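Local coordinates for protein chitosanase (Bacillus subtilis subsp. subtilis str. 168, PDB 7C6C) that hydrolyses internal beta-1,4 linkages between glucosamine units of chitosan, as a secreted endo-acting glycosidase of family 46, at residues V30-L33 and G38-C41. Sequence-based numbering, arbitrary orientation.
Sequences VERL and GYTC
Glu31 and Thr40 face each other as an antiparallel hydrogen-bonded pair in the beta hairpin of strands 30-32 and 39-41, part of a three-stranded sheet in this lysozyme-clan chitosanase. Thr40 N reaches Glu31 O at 2.8 Å, almost straight (170°); Glu31 N returns a bond of 2.9 Å to Thr40 O. Val30 CA also sends a C-H toward Thr40 O. Packing is close at the Val30 end of the face that carries Val30, Arg32, Tyr39 and Cys41. A chi1 of 180° sets Val30 CG1 opposite the backbone N and onto the Tyr39 ring, in an off-centre CH-pi contact 4.1 Å from the centroid; the same methyl also touches Cys41 SG, of the residue paired with Val30 across the strands without hydrogen bonds. Helix 93-99 covers this Val30-Cys41 end, Trp97 touching both residues. The Tyr39 ring turns its edge to the start of Arg32, with Arg32 N close to the ring plane. Toward the turn the contact loosens. Arg32 passes the ring at about a right angle, CG 4.0 Å from Tyr39 CE1, and its guanidinium is held by Asp34 and Asp85 in salt bridges and by Thr87. On the other face, beside Thr40, Glu31 is exposed, and its OE1 bonds to Tyr29 OH. There Leu33 CD1 lies 3.7 Å from Thr40 OG1; the Leu33 side chain is near Asp35, the probable nucleophile, and that of Thr40 near Glu19, the probable proton donor. Beside the turn one water bridges the strands, accepting from Leu33 N and from Thr40 OG1 (2.7 Å) and donating to Gly38 O (2.8 Å).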
ATOM      1  N   VAL A  30      13.369  -0.908  -5.869  1.00 11.44           N
ATOM      2  CA  VAL A  30      13.629   0.501  -5.576  1.00 12.11           C
ATOM      3  C   VAL A  30      13.497   1.276  -6.874  1.00 12.35           C
ATOM      4  O   VAL A  30      14.133   0.919  -7.871  1.00 14.36           O
ATOM      5  CB  VAL A  30      15.030   0.775  -4.990  1.00 11.97           C
ATOM      6  CG1 VAL A  30      15.199   2.274  -4.733  1.00 12.13           C
ATOM      7  CG2 VAL A  30      15.277   0.004  -3.719  1.00 13.75           C
ATOM      8  N   GLU A  31      12.693   2.340  -6.861  1.00 11.59           N
ATOM      9  CA  GLU A  31      12.541   3.186  -8.032  1.00 12.87           C
ATOM     10  C   GLU A  31      12.171   4.600  -7.609  1.00 11.65           C
ATOM     11  O   GLU A  31      11.385   4.791  -6.683  1.00 11.14           O
ATOM     12  CB  GLU A  31      11.434   2.629  -8.933  1.00 14.79           C
ATOM     13  CG  GLU A  31      11.446   3.198 -10.328  1.00 18.98           C
ATOM     14  CD  GLU A  31      10.464   2.507 -11.261  1.00 22.84           C
ATOM     15  OE1 GLU A  31       9.696   1.634 -10.806  1.00 23.01           O
ATOM     16  OE2 GLU A  31      10.467   2.836 -12.462  1.00 25.76           O
ATOM     17  N   ARG A  32      12.729   5.584  -8.308  1.00 12.80           N
ATOM     18  CA  ARG A  32      12.273   6.964  -8.228  1.00 14.29           C
ATOM     19  C   ARG A  32      11.081   7.117  -9.163  1.00 13.49           C
ATOM     20  O   ARG A  32      11.215   6.912 -10.373  1.00 15.15           O
ATOM     21  CB  ARG A  32      13.383   7.868  -8.752  1.00 17.90           C
ATOM     22  CG  ARG A  32      14.011   8.803  -7.783  1.00 18.54           C
ATOM     23  CD  ARG A  32      14.806   9.899  -8.525  1.00 14.74           C
ATOM     24  NE  ARG A  32      13.988  11.087  -8.782  1.00 13.84           N
ATOM     25  CZ  ARG A  32      13.687  12.010  -7.869  1.00 12.06           C
ATOM     26  NH1 ARG A  32      14.178  11.929  -6.639  1.00 11.08           N
ATOM     27  NH2 ARG A  32      12.888  13.019  -8.183  1.00 12.99           N
ATOM     28  N   LEU A  33       9.922   7.484  -8.625  1.00 13.81           N
ATOM     29  CA  LEU A  33       8.727   7.623  -9.448  1.00 15.18           C
ATOM     30  C   LEU A  33       8.421   9.062  -9.828  1.00 14.64           C
ATOM     31  O   LEU A  33       7.456   9.300 -10.560  1.00 16.38           O
ATOM     32  CB  LEU A  33       7.521   6.994  -8.753  1.00 15.96           C
ATOM     33  CG  LEU A  33       7.698   5.501  -8.479  1.00 16.61           C
ATOM     34  CD1 LEU A  33       6.500   4.945  -7.737  1.00 17.59           C
ATOM     35  CD2 LEU A  33       7.957   4.717  -9.770  1.00 17.63           C
ATOM     36  N   GLY A  38      10.596  10.737  -3.346  1.00  9.08           N
ATOM     37  CA  GLY A  38      11.972  10.257  -3.324  1.00  9.36           C
ATOM     38  C   GLY A  38      12.051   8.884  -3.949  1.00  9.06           C
ATOM     39  O   GLY A  38      11.566   8.669  -5.060  1.00  9.51           O
ATOM     40  N   TYR A  39      12.680   7.942  -3.252  1.00  8.76           N
ATOM     41  CA  TYR A  39      12.701   6.555  -3.699  1.00  9.03           C
ATOM     42  C   TYR A  39      11.517   5.811  -3.098  1.00  8.93           C
ATOM     43  O   TYR A  39      11.210   5.969  -1.909  1.00  9.20           O
ATOM     44  CB  TYR A  39      13.969   5.851  -3.224  1.00  9.91           C
ATOM     45  CG  TYR A  39      15.216   6.034  -4.057  1.00  9.23           C
ATOM     46  CD1 TYR A  39      15.211   5.838  -5.428  1.00 10.61           C
ATOM     47  CD2 TYR A  39      16.419   6.373  -3.442  1.00  9.61           C
ATOM     48  CE1 TYR A  39      16.373   5.977  -6.171  1.00 11.23           C
ATOM     49  CE2 TYR A  39      17.573   6.508  -4.170  1.00 10.37           C
ATOM     50  CZ  TYR A  39      17.547   6.321  -5.535  1.00 10.88           C
ATOM     51  OH  TYR A  39      18.720   6.451  -6.246  1.00 13.24           O
ATOM     52  N   THR A  40      10.895   4.958  -3.918  1.00  8.75           N
ATOM     53  CA  THR A  40       9.854   4.024  -3.504  1.00  9.01           C
ATOM     54  C   THR A  40      10.465   2.628  -3.454  1.00  8.93           C
ATOM     55  O   THR A  40      11.079   2.191  -4.433  1.00  9.67           O
ATOM     56  CB  THR A  40       8.708   4.091  -4.520  1.00  9.85           C
ATOM     57  OG1 THR A  40       8.178   5.419  -4.523  1.00  9.79           O
ATOM     58  CG2 THR A  40       7.591   3.140  -4.180  1.00 10.35           C
ATOM     59  N   CYS A  41      10.297   1.931  -2.321  1.00  8.88           N
ATOM     60  CA  CYS A  41      11.153   0.798  -1.991  1.00  9.60           C
ATOM     61  C   CYS A  41      10.377  -0.386  -1.428  1.00  9.19           C
ATOM     62  O   CYS A  41       9.501  -0.223  -0.574  1.00  9.67           O
ATOM     63  CB  CYS A  41      12.172   1.214  -0.925  1.00 10.60           C
ATOM     64  SG  CYS A  41      13.071   2.743  -1.245  1.00 10.19           S
TER
HETATM   65  O   HOH W   1       9.111   7.628  -5.807  1.00 11.22           O